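Local coordinates for stress responsive alpha-beta protein (Jannaschia sp., PDB 3BB5) that is of unknown function but forms a dimer with a ferredoxin-like alpha-beta fold, as a member of the stress-responsive A/B barrel family, at residues 21-26 / 77-82; 25-30 / 101-106; 37-42 / 73-78. One frame throughout, in Å; residues are numbered along the deposited sequence.

Contact 1: residues 21-26 / 77-82. With EDO (1,2-ethanediol), chain G.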
# COMPACT_ATOMS: atom_id res chain seq x y z
N LEU A 21 -10.23 -6.12 -3.30
CA LEU A 21 -9.61 -5.44 -2.18
C LEU A 21 -8.10 -5.63 -2.13
O LEU A 21 -7.60 -6.75 -2.14
CB LEU A 21 -10.23 -5.92 -0.84
CG LEU A 21 -11.68 -5.56 -0.51
CD1 LEU A 21 -12.09 -6.35 0.75
CD2 LEU A 21 -11.87 -4.06 -0.29
N TYR A 22 -7.39 -4.52 -2.02
CA TYR A 22 -5.94 -4.53 -1.86
C TYR A 22 -5.69 -4.19 -0.41
O TYR A 22 -5.95 -3.09 0.01
CB TYR A 22 -5.28 -3.49 -2.78
CG TYR A 22 -5.08 -3.91 -4.23
CD1 TYR A 22 -5.88 -4.88 -4.83
CD2 TYR A 22 -4.13 -3.30 -5.01
CE1 TYR A 22 -5.70 -5.24 -6.14
CE2 TYR A 22 -3.94 -3.64 -6.34
CZ TYR A 22 -4.73 -4.62 -6.90
OH TYR A 22 -4.55 -4.97 -8.21
N HIS A 23 -5.21 -5.18 0.34
CA HIS A 23 -4.96 -5.11 1.79
C HIS A 23 -3.49 -4.84 1.98
O HIS A 23 -2.69 -5.71 1.71
CB HIS A 23 -5.36 -6.48 2.39
CG HIS A 23 -5.23 -6.60 3.88
ND1 HIS A 23 -6.08 -5.96 4.77
CD2 HIS A 23 -4.39 -7.34 4.65
CE1 HIS A 23 -5.76 -6.30 6.01
NE2 HIS A 23 -4.74 -7.13 5.96
N LEU A 24 -3.13 -3.63 2.39
CA LEU A 24 -1.75 -3.22 2.55
C LEU A 24 -1.44 -3.06 4.03
O LEU A 24 -2.16 -2.37 4.75
CB LEU A 24 -1.47 -1.91 1.81
CG LEU A 24 -0.16 -1.16 2.18
CD1 LEU A 24 1.15 -1.89 1.70
CD2 LEU A 24 -0.18 0.33 1.68
N VAL A 25 -0.36 -3.68 4.46
CA VAL A 25 0.03 -3.69 5.87
C VAL A 25 1.47 -3.17 5.96
O VAL A 25 2.38 -3.80 5.41
CB VAL A 25 -0.08 -5.14 6.48
CG1 VAL A 25 0.32 -5.15 7.94
CG2 VAL A 25 -1.49 -5.71 6.26
N MSE A 26 1.64 -2.00 6.60
CA MSE A 26 2.96 -1.38 6.82
C MSE A 26 3.40 -1.51 8.28
O MSE A 26 2.65 -1.25 9.20
CB MSE A 26 2.93 0.09 6.40
CG MSE A 26 2.50 0.32 4.94
SE MSE A 26 3.63 -0.58 3.63
CE MSE A 26 5.37 0.17 4.16
N PHE A 77 3.64 -5.39 3.42
CA PHE A 77 3.12 -6.39 2.51
C PHE A 77 1.77 -6.03 1.95
O PHE A 77 1.17 -5.08 2.38
CB PHE A 77 3.15 -7.81 3.12
CG PHE A 77 2.34 -7.98 4.39
CD1 PHE A 77 2.91 -7.77 5.61
CD2 PHE A 77 1.05 -8.47 4.34
CE1 PHE A 77 2.20 -8.00 6.77
CE2 PHE A 77 0.33 -8.68 5.47
CZ PHE A 77 0.90 -8.46 6.70
N LEU A 78 1.38 -6.77 0.91
CA LEU A 78 0.15 -6.56 0.13
C LEU A 78 -0.54 -7.91 -0.11
O LEU A 78 0.09 -8.85 -0.62
CB LEU A 78 0.46 -5.93 -1.23
CG LEU A 78 -0.82 -5.42 -1.92
CD1 LEU A 78 -1.24 -3.98 -1.41
CD2 LEU A 78 -0.71 -5.47 -3.45
N CYS A 79 -1.82 -8.00 0.26
CA CYS A 79 -2.69 -9.06 -0.20
C CYS A 79 -3.74 -8.49 -1.09
O CYS A 79 -4.36 -7.50 -0.75
CB CYS A 79 -3.41 -9.76 0.95
SG CYS A 79 -2.34 -10.16 2.22
N THR A 80 -3.95 -9.14 -2.22
CA THR A 80 -5.03 -8.83 -3.13
C THR A 80 -6.12 -9.89 -2.91
O THR A 80 -5.85 -11.05 -3.06
CB THR A 80 -4.50 -8.87 -4.58
OG1 THR A 80 -3.48 -7.88 -4.74
CG2 THR A 80 -5.62 -8.62 -5.60
N PHE A 81 -7.34 -9.46 -2.56
CA PHE A 81 -8.49 -10.35 -2.38
C PHE A 81 -9.56 -10.12 -3.43
O PHE A 81 -9.77 -9.01 -3.90
CB PHE A 81 -9.11 -10.16 -1.00
CG PHE A 81 -8.17 -10.44 0.14
CD1 PHE A 81 -7.83 -11.72 0.46
CD2 PHE A 81 -7.61 -9.40 0.88
CE1 PHE A 81 -6.97 -12.00 1.51
CE2 PHE A 81 -6.75 -9.68 1.92
CZ PHE A 81 -6.43 -11.00 2.22
N THR A 82 -10.20 -11.21 -3.81
CA THR A 82 -11.33 -11.17 -4.71
C THR A 82 -12.46 -10.30 -4.13
O THR A 82 -13.13 -9.59 -4.85
CB THR A 82 -11.84 -12.60 -4.99
OG1 THR A 82 -10.87 -13.27 -5.79
CG2 THR A 82 -13.17 -12.57 -5.76
C1 EDO G . -2.29 -7.60 10.03
O1 EDO G . -3.35 -7.51 11.00
C2 EDO G . -2.31 -8.94 9.29
O2 EDO G . -2.95 -8.83 8.00
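F77 holds CG between its backbone N and carbonyl carbon (chi1 60°), which stands the ring beside V25, while H23 puts CG opposite its backbone N (chi1 -178°) and brings its imidazole obliquely past F81. V25 CB lies over one face of the F77 ring, 3.6 Å from its centroid, a CH-pi contact displaced toward the rim; CG1 and CG2 spread over CE1 and CE2. F81 turns its edge to the imidazole face in an offset edge-to-face pair, planes at 61°, with F81 CE2 3.5 Å from H23 CB. Both imidazole nitrogens are engaged: ND1 bonds to D118, and NE2 makes an in-plane hydrogen bond of 3.2 Å to O2 of 1,2-ethanediol, also held by Y90. On the other face, L78 CD1 rests 3.8 Å from L24 CB, and L24 packs on L24 of the second subunit. Between the strands run six backbone hydrogen bonds, two each for L21-F81, H23-C79 and V25-F77; the shortest joins H23 N to C79 O at 2.7 Å. This is the central antiparallel strand pair of a ferredoxin-like sheet, helices covering the face of H23 and F77 and the second subunit packing on that of Y22 and L24.

Contact 2: residues 25-30 / 101-106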
# COMPACT_ATOMS: atom_id res chain seq x y z
N VAL A 25 -0.36 -3.68 4.46
CA VAL A 25 0.03 -3.69 5.87
C VAL A 25 1.47 -3.17 5.96
O VAL A 25 2.38 -3.80 5.41
CB VAL A 25 -0.08 -5.14 6.48
CG1 VAL A 25 0.32 -5.15 7.94
CG2 VAL A 25 -1.49 -5.71 6.26
N MSE A 26 1.64 -2.00 6.60
CA MSE A 26 2.96 -1.38 6.82
C MSE A 26 3.40 -1.51 8.28
O MSE A 26 2.65 -1.25 9.20
CB MSE A 26 2.93 0.09 6.40
CG MSE A 26 2.50 0.32 4.94
SE MSE A 26 3.63 -0.58 3.63
CE MSE A 26 5.37 0.17 4.16
N LEU A 27 4.64 -1.94 8.48
CA LEU A 27 5.08 -2.40 9.79
C LEU A 27 6.14 -1.48 10.30
O LEU A 27 6.93 -1.02 9.53
CB LEU A 27 5.64 -3.82 9.71
CG LEU A 27 4.66 -4.93 9.29
CD1 LEU A 27 5.47 -6.22 9.02
CD2 LEU A 27 3.54 -5.17 10.32
N GLU A 28 6.10 -1.24 11.61
CA GLU A 28 7.07 -0.44 12.38
C GLU A 28 7.83 -1.36 13.38
O GLU A 28 7.42 -1.48 14.55
CB GLU A 28 6.27 0.64 13.14
CG GLU A 28 6.87 1.97 13.21
CD GLU A 28 6.06 2.90 14.11
OE1 GLU A 28 4.85 3.12 13.80
OE2 GLU A 28 6.66 3.41 15.10
N PRO A 29 8.91 -2.03 12.93
CA PRO A 29 9.64 -2.96 13.83
C PRO A 29 10.15 -2.30 15.10
O PRO A 29 10.54 -1.13 15.06
CB PRO A 29 10.81 -3.45 12.97
CG PRO A 29 10.36 -3.26 11.57
CD PRO A 29 9.50 -2.01 11.58
N GLU A 30 10.13 -3.03 16.22
CA GLU A 30 10.62 -2.52 17.48
C GLU A 30 11.27 -3.65 18.29
O GLU A 30 10.63 -4.67 18.56
CB GLU A 30 9.45 -1.90 18.26
CG GLU A 30 9.85 -1.16 19.53
CD GLU A 30 10.82 -0.04 19.26
OE1 GLU A 30 10.44 0.94 18.57
OE2 GLU A 30 11.98 -0.16 19.71
N GLY A 101 -0.13 -12.38 15.28
CA GLY A 101 0.40 -12.31 16.64
C GLY A 101 1.88 -12.02 16.71
O GLY A 101 2.34 -11.24 17.56
N MSE A 102 2.63 -12.65 15.81
CA MSE A 102 4.07 -12.44 15.69
C MSE A 102 4.44 -11.04 15.24
O MSE A 102 5.47 -10.52 15.60
CB MSE A 102 4.64 -13.45 14.69
CG MSE A 102 4.54 -14.90 15.15
SE MSE A 102 5.09 -16.10 13.72
CE MSE A 102 6.98 -15.55 13.68
N LEU A 103 3.60 -10.46 14.39
CA LEU A 103 3.82 -9.10 13.84
C LEU A 103 3.57 -8.08 14.90
O LEU A 103 4.31 -7.10 15.00
CB LEU A 103 2.88 -8.82 12.65
CG LEU A 103 3.10 -9.62 11.36
CD1 LEU A 103 1.88 -9.41 10.36
CD2 LEU A 103 4.45 -9.20 10.75
N VAL A 104 2.52 -8.30 15.69
CA VAL A 104 2.17 -7.43 16.80
C VAL A 104 3.24 -7.46 17.87
O VAL A 104 3.52 -6.43 18.47
CB VAL A 104 0.79 -7.82 17.39
CG1 VAL A 104 0.61 -7.34 18.84
CG2 VAL A 104 -0.31 -7.27 16.50
N ALA A 105 3.81 -8.64 18.12
CA ALA A 105 4.91 -8.79 19.08
C ALA A 105 6.22 -8.15 18.60
O ALA A 105 7.10 -7.88 19.39
CB ALA A 105 5.13 -10.28 19.39
N SER A 106 6.33 -7.91 17.30
CA SER A 106 7.52 -7.36 16.66
C SER A 106 7.45 -5.85 16.36
O SER A 106 8.39 -5.28 15.84
CB SER A 106 7.72 -8.09 15.34
OG SER A 106 7.86 -9.46 15.56
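L27 and L103 meet through their methyl ends, one leucine from the end of strand 21-27 and the other from the last turns of helix 94-105. L27 points CB toward the helix, though CB itself is still 5.6 Å from the nearest methyl of L103, CD2. With CG opposite the carbonyl carbon (chi1 -64°), the next step gains ground: L27 CG comes to 4.5 Å of L103 CD2. At the fork the two methyls part company. L27 CD1 makes the close contact, 3.6 Å from L103 CD2, and it also lies 4.1 Å from I38 CD1 of helix 34-48. The other methyl touches L103 CD2 more loosely and leans back along its own strand, with L27 CD2 4.0 Å from V25 CG1. The two leucines cross at about a right angle, so they meet at their ends rather than along their lengths, and L103 goes on to pack against F77.

Farther along, the contact turns polar and runs through the backbone. P29 has no N-H to offer, and it is the following residue that donates: E30 N reaches S106 O at 2.9 Å, tilted 30° out of the carbonyl plane. P29 CA approaches S106 O from 3.3 Å in a CA-H...O contact, so two donors share one acceptor. S106 also turns its OG back on the helix, donating to M102 O at 2.6 Å while taking a hydrogen bond from R37. The chemistry is thus divided: leucine methyls fill the interior, whereas the carbonyl-rich C-terminal end of the helix finds N-H and hydroxyl donors, and the arginine charge nearby would probably be favoured by the helix dipole.

Contact 3: residues 37-42 / 73-78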
# COMPACT_ATOMS: atom_id res chain seq x y z
N ARG A 37 11.70 -12.07 13.31
CA ARG A 37 10.39 -12.64 13.59
C ARG A 37 9.42 -12.30 12.47
O ARG A 37 8.61 -13.12 12.06
CB ARG A 37 9.85 -12.10 14.92
CG ARG A 37 8.60 -12.85 15.39
CD ARG A 37 8.19 -12.61 16.86
NE ARG A 37 9.34 -12.53 17.76
CZ ARG A 37 9.90 -11.40 18.16
NH1 ARG A 37 9.43 -10.24 17.77
NH2 ARG A 37 10.94 -11.43 18.96
N ILE A 38 9.52 -11.06 11.98
CA ILE A 38 8.69 -10.60 10.86
C ILE A 38 8.96 -11.41 9.62
O ILE A 38 8.04 -11.72 8.89
CB ILE A 38 8.89 -9.11 10.56
CG1 ILE A 38 8.26 -8.30 11.71
CG2 ILE A 38 8.31 -8.76 9.15
CD1 ILE A 38 8.49 -6.80 11.70
N MSE A 39 10.23 -11.74 9.38
CA MSE A 39 10.60 -12.57 8.24
C MSE A 39 10.08 -14.02 8.36
O MSE A 39 9.67 -14.59 7.34
CB MSE A 39 12.13 -12.55 8.01
CG MSE A 39 12.71 -11.21 7.52
SE MSE A 39 11.74 -10.27 6.10
CE MSE A 39 11.66 -11.71 4.79
N GLU A 40 10.08 -14.60 9.56
CA GLU A 40 9.35 -15.88 9.79
C GLU A 40 7.84 -15.74 9.52
O GLU A 40 7.23 -16.64 8.93
CB GLU A 40 9.58 -16.44 11.20
CG GLU A 40 10.51 -17.72 11.30
N ALA A 41 7.23 -14.64 9.96
CA ALA A 41 5.81 -14.37 9.69
C ALA A 41 5.54 -14.27 8.17
O ALA A 41 4.56 -14.79 7.69
CB ALA A 41 5.35 -13.14 10.40
N MSE A 42 6.43 -13.62 7.43
CA MSE A 42 6.32 -13.59 5.97
C MSE A 42 6.38 -14.98 5.28
O MSE A 42 5.61 -15.20 4.36
CB MSE A 42 7.37 -12.66 5.35
CG MSE A 42 7.22 -11.17 5.76
SE MSE A 42 5.46 -10.40 5.47
CE MSE A 42 4.56 -10.78 7.13
N TYR A 73 7.99 3.28 8.33
CA TYR A 73 7.58 1.91 7.96
C TYR A 73 8.61 1.28 7.06
O TYR A 73 8.50 1.40 5.85
CB TYR A 73 6.27 1.94 7.21
CG TYR A 73 5.16 2.55 7.98
CD1 TYR A 73 4.66 1.90 9.12
CD2 TYR A 73 4.59 3.77 7.59
CE1 TYR A 73 3.63 2.45 9.85
CE2 TYR A 73 3.55 4.33 8.32
CZ TYR A 73 3.07 3.66 9.45
OH TYR A 73 2.04 4.19 10.20
N PRO A 74 9.60 0.61 7.64
CA PRO A 74 10.65 0.09 6.81
C PRO A 74 10.29 -1.23 6.06
O PRO A 74 11.09 -1.68 5.25
CB PRO A 74 11.80 -0.11 7.81
CG PRO A 74 11.11 -0.46 9.05
CD PRO A 74 9.84 0.32 9.07
N TYR A 75 9.12 -1.83 6.33
CA TYR A 75 8.75 -3.13 5.73
C TYR A 75 7.23 -3.23 5.61
O TYR A 75 6.49 -2.72 6.45
CB TYR A 75 9.33 -4.32 6.56
CG TYR A 75 9.49 -5.61 5.74
CD1 TYR A 75 8.45 -6.52 5.62
CD2 TYR A 75 10.67 -5.90 5.06
CE1 TYR A 75 8.57 -7.66 4.90
CE2 TYR A 75 10.79 -7.06 4.31
CZ TYR A 75 9.73 -7.93 4.23
OH TYR A 75 9.82 -9.09 3.49
N GLY A 76 6.76 -3.87 4.54
CA GLY A 76 5.32 -4.02 4.37
C GLY A 76 4.93 -5.16 3.48
O GLY A 76 5.77 -5.85 2.90
N PHE A 77 3.64 -5.39 3.42
CA PHE A 77 3.12 -6.39 2.51
C PHE A 77 1.77 -6.03 1.95
O PHE A 77 1.17 -5.08 2.38
CB PHE A 77 3.15 -7.81 3.12
CG PHE A 77 2.34 -7.98 4.39
CD1 PHE A 77 2.91 -7.77 5.61
CD2 PHE A 77 1.05 -8.47 4.34
CE1 PHE A 77 2.20 -8.00 6.77
CE2 PHE A 77 0.33 -8.68 5.47
CZ PHE A 77 0.90 -8.46 6.70
N LEU A 78 1.38 -6.77 0.91
CA LEU A 78 0.15 -6.56 0.13
C LEU A 78 -0.54 -7.91 -0.11
O LEU A 78 0.09 -8.85 -0.62
CB LEU A 78 0.46 -5.93 -1.23
CG LEU A 78 -0.82 -5.42 -1.92
CD1 LEU A 78 -1.24 -3.98 -1.41
CD2 LEU A 78 -0.71 -5.47 -3.45
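Helix 34-48 packs here on the helix-covered face of the ferredoxin-like sheet, where Y75 and F77 of strand 75-81 rise to meet I38, M39 and M42. The short segments run almost the same way, 12° apart, with their axes 11.0 Å from each other. All contacts are apolar or selenium-aromatic, the methionines being selenomethionines. M39 kinks at its last two torsions (chi2 -44°, chi3 -54°) and folds back across the end of Y75 at about a right angle, its SE 3.4 Å from Y75 OH. One turn on, M42 runs antiparallel alongside Y75, placing its CG 3.9 Å from Y75 CE1, then bends so that its SE comes 3.7 Å from F77 CD1 while its CE lies beside F77 CE1. Both selenium approaches are Met-aromatic contacts, oblique to the rings. I38 CG2 touches Y75 CD1 more loosely, at 4.2 Å. The tyrosine hydroxyl is hydrogen-bonded to H60 of the adjacent strand, which probably helps to hold the ring's position. An alanine at Y75 would leave H60 without this hydroxyl, and M39 and M42 would probably lose the ring they lean on and be freer to turn. M42 also packs on L103 of helix 94-105.

All three contacts reach one antiparallel sheet. Contact 1 pairs its inner strands, contact 2 runs from the end of strand 21-27 to helix 94-105, and contact 3 joins helix 34-48 to the start of strand 75-81. Contacts 2 and 3 are centred about 7 Å apart, contact 1 about 16 and 13 Å from them. Along the chain, contacts 1 and 2 both start from strand 21-27, and both segments of contact 3 fall between those of contact 2. F77 ties all three together, meeting V25, M42 and L103, and R37 bonds to S106 between the helices. The second subunit packs at Y22, L24 and L78, leaving the sheet between the helices and the dimer partner.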